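Local coordinates for protein alkaline phosphatase (Antarctic bacterium, PDB 2W5V) that probably hydrolyses phosphate monoesters at alkaline pH, using a metal centre of zinc and magnesium ions and a phosphoserine intermediate, at residues B[302-312]-B[327-338]. The protein carries 1 engineered substitution. Sequence-based numbering, arbitrary orientation.
Sequences HETGGFTLAAK and EIGPTFSTGGHS. With ZN (zinc ion), chain H; ZN (zinc ion), chain G.
The imidazoles of His-302 and His-337 stack face to face, ring centroids 3.5 Å apart and planes at 21°. Each NE2 binds its own zinc ion at 2.1 Å, so the stacked pair places the two zinc sites side by side; Asp-43 and Asp-301 share the first metal, Asp-259 and His-263 the second. The His-302 ring is held at both nitrogens: by zinc at NE2, and by ND1, which donates almost straight (166°) to Glu-303 O at 3.0 Å. His-337 ND1 is hydrogen-bonded to Thr-82 O. Ser-338 N reaches Glu-303 O from the opposite face of the carbonyl plane. This two-stranded antiparallel pairing, 303-304 with 337-338, carries His-337 and, with His-302 just before it, sets one histidine from each zinc site of the alkaline phosphatase centre face to face. One layer back, Glu-303 CG lies opposite the backbone N (chi1 -171°) and the chain bends at chi2, bringing OE1 within 2.6 Å of the Ser-338 OG that donates to it. OE1 accepts Gly-306 N on its syn lone pair, while OE2 is hydrogen-bonded to Gln-49 NE2. Exchanging Glu-303 for an alanine would probably leave the Ser-338 hydroxyl and Gly-306 N without their shared acceptor. Further out, Gly-305 O receives both Ser-333 N and Thr-334 N, and Phe-307 CD1 lies 3.6 Å from Phe-332 CE1, the ring planes oblique. Beyond them, Thr-308 and Thr-331 exchange two backbone hydrogen bonds.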
ATOM      1  N   HIS B 302       7.253  -9.691   1.909  1.00 12.52           N
ATOM      2  CA  HIS B 302       7.477  -8.712   2.975  1.00 17.72           C
ATOM      3  C   HIS B 302       8.217  -7.521   2.354  1.00 15.91           C
ATOM      4  O   HIS B 302       8.554  -7.552   1.168  1.00 17.39           O
ATOM      5  CB  HIS B 302       8.356  -9.316   4.063  1.00 14.93           C
ATOM      6  CG  HIS B 302       9.659  -9.822   3.530  1.00 14.22           C
ATOM      7  ND1 HIS B 302      10.725  -8.990   3.269  1.00 15.20           N
ATOM      8  CD2 HIS B 302      10.035 -11.059   3.137  1.00 15.59           C
ATOM      9  CE1 HIS B 302      11.719  -9.702   2.764  1.00 17.70           C
ATOM     10  NE2 HIS B 302      11.325 -10.960   2.677  1.00 15.51           N
ATOM     11  N   GLU B 303       8.473  -6.481   3.150  1.00 12.22           N
ATOM     12  CA  GLU B 303       9.242  -5.320   2.694  1.00 12.35           C
ATOM     13  C   GLU B 303      10.657  -5.461   3.235  1.00 18.00           C
ATOM     14  O   GLU B 303      10.861  -6.137   4.252  1.00 17.08           O
ATOM     15  CB  GLU B 303       8.624  -4.022   3.246  1.00 10.78           C
ATOM     16  CG  GLU B 303       9.212  -2.732   2.666  1.00 14.98           C
ATOM     17  CD  GLU B 303      10.437  -2.160   3.417  1.00 25.42           C
ATOM     18  OE1 GLU B 303      10.801  -2.645   4.520  1.00 26.56           O
ATOM     19  OE2 GLU B 303      11.040  -1.201   2.879  1.00 25.05           O
ATOM     20  N   THR B 304      11.640  -4.831   2.595  1.00 15.95           N
ATOM     21  CA  THR B 304      12.967  -4.816   3.223  1.00 20.58           C
ATOM     22  C   THR B 304      13.701  -3.495   3.085  1.00 19.31           C
ATOM     23  O   THR B 304      13.653  -2.851   2.039  1.00 22.55           O
ATOM     24  CB  THR B 304      13.892  -5.970   2.772  1.00 25.66           C
ATOM     25  OG1 THR B 304      14.823  -5.509   1.792  1.00 41.23           O
ATOM     26  CG2 THR B 304      13.109  -7.119   2.243  1.00 13.20           C
ATOM     27  N   GLY B 305      14.354  -3.090   4.169  1.00 18.42           N
ATOM     28  CA  GLY B 305      15.208  -1.915   4.156  1.00 13.29           C
ATOM     29  C   GLY B 305      14.558  -0.608   4.584  1.00 18.06           C
ATOM     30  O   GLY B 305      15.251   0.373   4.840  1.00 17.17           O
ATOM     31  N   GLY B 306      13.229  -0.584   4.668  1.00 14.83           N
ATOM     32  CA  GLY B 306      12.539   0.660   4.964  1.00 16.40           C
ATOM     33  C   GLY B 306      12.778   1.663   3.846  1.00 17.24           C
ATOM     34  O   GLY B 306      12.910   2.860   4.090  1.00 19.90           O
ATOM     35  N   PHE B 307      12.857   1.159   2.618  1.00 16.39           N
ATOM     36  CA  PHE B 307      13.047   1.994   1.429  1.00 16.48           C
ATOM     37  C   PHE B 307      12.019   3.131   1.418  1.00 21.82           C
ATOM     38  O   PHE B 307      10.823   2.910   1.625  1.00 14.55           O
ATOM     39  CB  PHE B 307      12.929   1.114   0.173  1.00 21.29           C
ATOM     40  CG  PHE B 307      13.097   1.849  -1.140  1.00 15.74           C
ATOM     41  CD1 PHE B 307      14.362   2.218  -1.606  1.00 12.68           C
ATOM     42  CD2 PHE B 307      11.993   2.114  -1.937  1.00 22.81           C
ATOM     43  CE1 PHE B 307      14.512   2.863  -2.824  1.00 17.02           C
ATOM     44  CE2 PHE B 307      12.129   2.769  -3.158  1.00 21.72           C
ATOM     45  CZ  PHE B 307      13.392   3.141  -3.607  1.00 20.22           C
ATOM     46  N   THR B 308      12.496   4.351   1.182  1.00 16.44           N
ATOM     47  CA  THR B 308      11.647   5.533   1.257  1.00 16.18           C
ATOM     48  C   THR B 308      11.976   6.517   0.129  1.00 21.49           C
ATOM     49  O   THR B 308      13.148   6.796  -0.143  1.00 18.78           O
ATOM     50  CB  THR B 308      11.814   6.209   2.620  1.00 19.84           C
ATOM     51  OG1 THR B 308      11.396   5.296   3.642  1.00 21.56           O
ATOM     52  CG2 THR B 308      10.988   7.480   2.712  1.00 21.87           C
ATOM     53  N   LEU B 309      10.939   7.024  -0.535  1.00 15.90           N
ATOM     54  CA  LEU B 309      11.113   7.989  -1.624  1.00 17.79           C
ATOM     55  C   LEU B 309      11.163   9.414  -1.053  1.00 17.26           C
ATOM     56  O   LEU B 309      10.287  10.246  -1.317  1.00 18.90           O
ATOM     57  CB  LEU B 309       9.992   7.846  -2.664  1.00 18.11           C
ATOM     58  CG  LEU B 309       9.982   6.492  -3.382  1.00 23.13           C
ATOM     59  CD1 LEU B 309       8.795   6.377  -4.323  1.00 21.68           C
ATOM     60  CD2 LEU B 309      11.287   6.292  -4.140  1.00 23.49           C
ATOM     61  N   ALA B 310      12.200   9.673  -0.266  1.00 15.75           N
ATOM     62  CA  ALA B 310      12.364  10.947   0.426  1.00 22.91           C
ATOM     63  C   ALA B 310      12.744  12.057  -0.537  1.00 20.41           C
ATOM     64  O   ALA B 310      13.194  11.801  -1.659  1.00 20.21           O
ATOM     65  CB  ALA B 310      13.433  10.823   1.529  1.00 23.65           C
ATOM     66  N   ALA B 311      12.571  13.292  -0.083  1.00 21.82           N
ATOM     67  CA  ALA B 311      13.028  14.448  -0.831  1.00 19.76           C
ATOM     68  C   ALA B 311      14.539  14.407  -0.984  0.82 22.95           C
ATOM     69  O   ALA B 311      15.264  14.056  -0.050  1.00 24.03           O
ATOM     70  CB  ALA B 311      12.624  15.715  -0.123  0.95 16.72           C
ATOM     71  N   LYS B 312      15.006  14.775  -2.169  0.93 20.42           N
ATOM     72  CA  LYS B 312      16.433  14.920  -2.433  1.00 22.79           C
ATOM     73  C   LYS B 312      17.041  15.903  -1.445  1.00 33.06           C
ATOM     74  O   LYS B 312      16.404  16.880  -1.051  1.00 34.00           O
ATOM     75  CB  LYS B 312      16.629  15.449  -3.857  1.00 33.32           C
ATOM     76  CG  LYS B 312      18.054  15.391  -4.363  1.00 44.16           C
ATOM     77  CD  LYS B 312      18.412  13.985  -4.827  1.00 50.83           C
ATOM     78  CE  LYS B 312      19.876  13.900  -5.230  0.66 54.31           C
ATOM     79  NZ  LYS B 312      20.256  14.992  -6.172  1.00 56.74           N
ATOM     80  N   GLU B 327      12.666  16.891  -6.214  1.00 22.36           N
ATOM     81  CA  GLU B 327      13.164  15.583  -6.637  1.00 23.71           C
ATOM     82  C   GLU B 327      13.269  14.599  -5.480  1.00 26.95           C
ATOM     83  O   GLU B 327      13.207  14.979  -4.311  1.00 25.58           O
ATOM     84  CB  GLU B 327      14.564  15.689  -7.246  1.00 25.51           C
ATOM     85  CG  GLU B 327      14.698  16.624  -8.431  1.00 35.97           C
ATOM     86  CD  GLU B 327      16.098  16.583  -9.007  1.00 43.39           C
ATOM     87  OE1 GLU B 327      16.681  17.661  -9.251  0.47 42.75           O
ATOM     88  OE2 GLU B 327      16.625  15.464  -9.194  0.57 47.88           O
ATOM     89  N   ILE B 328      13.478  13.337  -5.833  1.00 20.33           N
ATOM     90  CA  ILE B 328      13.534  12.248  -4.867  1.00 19.56           C
ATOM     91  C   ILE B 328      14.958  11.752  -4.631  1.00 27.46           C
ATOM     92  O   ILE B 328      15.719  11.549  -5.578  1.00 28.57           O
ATOM     93  CB  ILE B 328      12.677  11.062  -5.348  1.00 17.86           C
ATOM     94  CG1 ILE B 328      11.194  11.425  -5.304  1.00 22.77           C
ATOM     95  CG2 ILE B 328      12.953   9.828  -4.500  1.00 15.86           C
ATOM     96  CD1 ILE B 328      10.303  10.462  -6.089  1.00 21.13           C
ATOM     97  N   GLY B 329      15.309  11.561  -3.361  1.00 25.26           N
ATOM     98  CA  GLY B 329      16.543  10.889  -2.984  1.00 24.65           C
ATOM     99  C   GLY B 329      16.226   9.715  -2.064  1.00 27.96           C
ATOM    100  O   GLY B 329      15.973   9.908  -0.875  1.00 25.55           O
ATOM    101  N   PRO B 330      16.220   8.489  -2.612  1.00 25.34           N
ATOM    102  CA  PRO B 330      15.845   7.306  -1.822  1.00 24.62           C
ATOM    103  C   PRO B 330      16.678   7.155  -0.549  1.00 27.30           C
ATOM    104  O   PRO B 330      17.886   7.376  -0.579  1.00 26.55           O
ATOM    105  CB  PRO B 330      16.112   6.143  -2.782  1.00 25.48           C
ATOM    106  CG  PRO B 330      15.980   6.744  -4.138  1.00 31.56           C
ATOM    107  CD  PRO B 330      16.523   8.145  -4.011  1.00 26.01           C
ATOM    108  N   THR B 331      16.022   6.811   0.555  1.00 21.23           N
ATOM    109  CA  THR B 331      16.692   6.554   1.828  1.00 23.09           C
ATOM    110  C   THR B 331      16.254   5.194   2.377  1.00 25.35           C
ATOM    111  O   THR B 331      15.280   4.601   1.903  1.00 21.47           O
ATOM    112  CB  THR B 331      16.368   7.643   2.882  1.00 25.78           C
ATOM    113  OG1 THR B 331      14.950   7.738   3.062  1.00 30.13           O
ATOM    114  CG2 THR B 331      16.906   8.999   2.445  1.00 31.36           C
ATOM    115  N   PHE B 332      16.982   4.707   3.380  1.00 17.17           N
ATOM    116  CA  PHE B 332      16.687   3.427   4.015  1.00 20.27           C
ATOM    117  C   PHE B 332      16.807   3.618   5.517  1.00 26.12           C
ATOM    118  O   PHE B 332      17.486   4.534   5.972  1.00 27.25           O
ATOM    119  CB  PHE B 332      17.726   2.378   3.607  1.00 18.91           C
ATOM    120  CG  PHE B 332      17.717   2.019   2.150  1.00 20.96           C
ATOM    121  CD1 PHE B 332      16.953   0.959   1.692  1.00 19.45           C
ATOM    122  CD2 PHE B 332      18.514   2.705   1.247  1.00 24.53           C
ATOM    123  CE1 PHE B 332      16.960   0.609   0.359  1.00 20.25           C
ATOM    124  CE2 PHE B 332      18.521   2.362  -0.090  1.00 20.31           C
ATOM    125  CZ  PHE B 332      17.749   1.303  -0.532  1.00 21.31           C
ATOM    126  N   SER B 333      16.193   2.736   6.295  1.00 26.78           N
ATOM    127  CA  SER B 333      16.282   2.844   7.746  1.00 25.11           C
ATOM    128  C   SER B 333      16.675   1.543   8.436  1.00 24.99           C
ATOM    129  O   SER B 333      16.864   1.523   9.646  1.00 27.15           O
ATOM    130  CB  SER B 333      14.956   3.345   8.328  1.00 18.71           C
ATOM    131  OG  SER B 333      13.946   2.360   8.206  1.00 22.97           O
ATOM    132  N   THR B 334      16.778   0.452   7.683  1.00 21.47           N
ATOM    133  CA  THR B 334      17.165  -0.824   8.277  1.00 19.75           C
ATOM    134  C   THR B 334      17.886  -1.698   7.252  1.00 19.68           C
ATOM    135  O   THR B 334      17.739  -1.514   6.045  1.00 20.89           O
ATOM    136  CB  THR B 334      15.944  -1.572   8.914  1.00 21.87           C
ATOM    137  OG1 THR B 334      16.355  -2.850   9.420  1.00 21.05           O
ATOM    138  CG2 THR B 334      14.828  -1.775   7.898  1.00 20.06           C
ATOM    139  N   GLY B 335      18.689  -2.633   7.736  1.00 18.98           N
ATOM    140  CA  GLY B 335      19.311  -3.602   6.857  1.00 20.93           C
ATOM    141  C   GLY B 335      18.486  -4.871   6.715  1.00 22.79           C
ATOM    142  O   GLY B 335      18.873  -5.787   5.989  1.00 21.23           O
ATOM    143  N   GLY B 336      17.347  -4.930   7.404  1.00 17.84           N
ATOM    144  CA  GLY B 336      16.555  -6.150   7.442  1.00 16.42           C
ATOM    145  C   GLY B 336      15.137  -5.987   6.925  1.00 18.94           C
ATOM    146  O   GLY B 336      14.795  -4.958   6.346  1.00 20.62           O
ATOM    147  N   HIS B 337      14.315  -7.011   7.129  1.00 14.77           N
ATOM    148  CA  HIS B 337      12.910  -6.965   6.725  1.00 16.81           C
ATOM    149  C   HIS B 337      12.073  -6.065   7.618  1.00 15.23           C
ATOM    150  O   HIS B 337      12.504  -5.684   8.704  1.00 17.24           O
ATOM    151  CB  HIS B 337      12.303  -8.366   6.750  1.00 15.20           C
ATOM    152  CG  HIS B 337      13.011  -9.338   5.865  1.00 15.06           C
ATOM    153  ND1 HIS B 337      12.699 -10.680   5.836  1.00 16.27           N
ATOM    154  CD2 HIS B 337      14.027  -9.165   4.992  1.00 20.75           C
ATOM    155  CE1 HIS B 337      13.486 -11.293   4.970  1.00 23.33           C
ATOM    156  NE2 HIS B 337      14.297 -10.394   4.441  1.00 25.77           N
ATOM    157  N   SER B 338      10.861  -5.737   7.162  1.00 14.72           N
ATOM    158  CA  SER B 338       9.936  -4.981   7.995  1.00 12.47           C
ATOM    159  C   SER B 338       8.539  -5.583   7.884  1.00 17.44           C
ATOM    160  O   SER B 338       8.252  -6.315   6.938  1.00 16.35           O
ATOM    161  CB  SER B 338       9.923  -3.501   7.607  1.00 14.73           C
ATOM    162  OG  SER B 338       9.152  -3.300   6.439  1.00 20.89           O
TER
HETATM  163 ZN    ZN H1377      11.828 -12.308   1.170  1.00 19.01          ZN
HETATM  164 ZN    ZN G1376      15.745 -10.745   2.928  0.90 24.13          ZN
HETATM  165  O   HOH W   1       6.044  -7.105   5.478  1.00 17.33           O
HETATM  166  O   HOH W   2      12.766   4.342   6.323  1.00 25.19           O
HETATM  167  O   HOH W   3      17.043  11.866   0.607  1.00 25.88           O
HETATM  168  O   HOH W   4      17.305 -12.784   3.156  1.00 38.92           O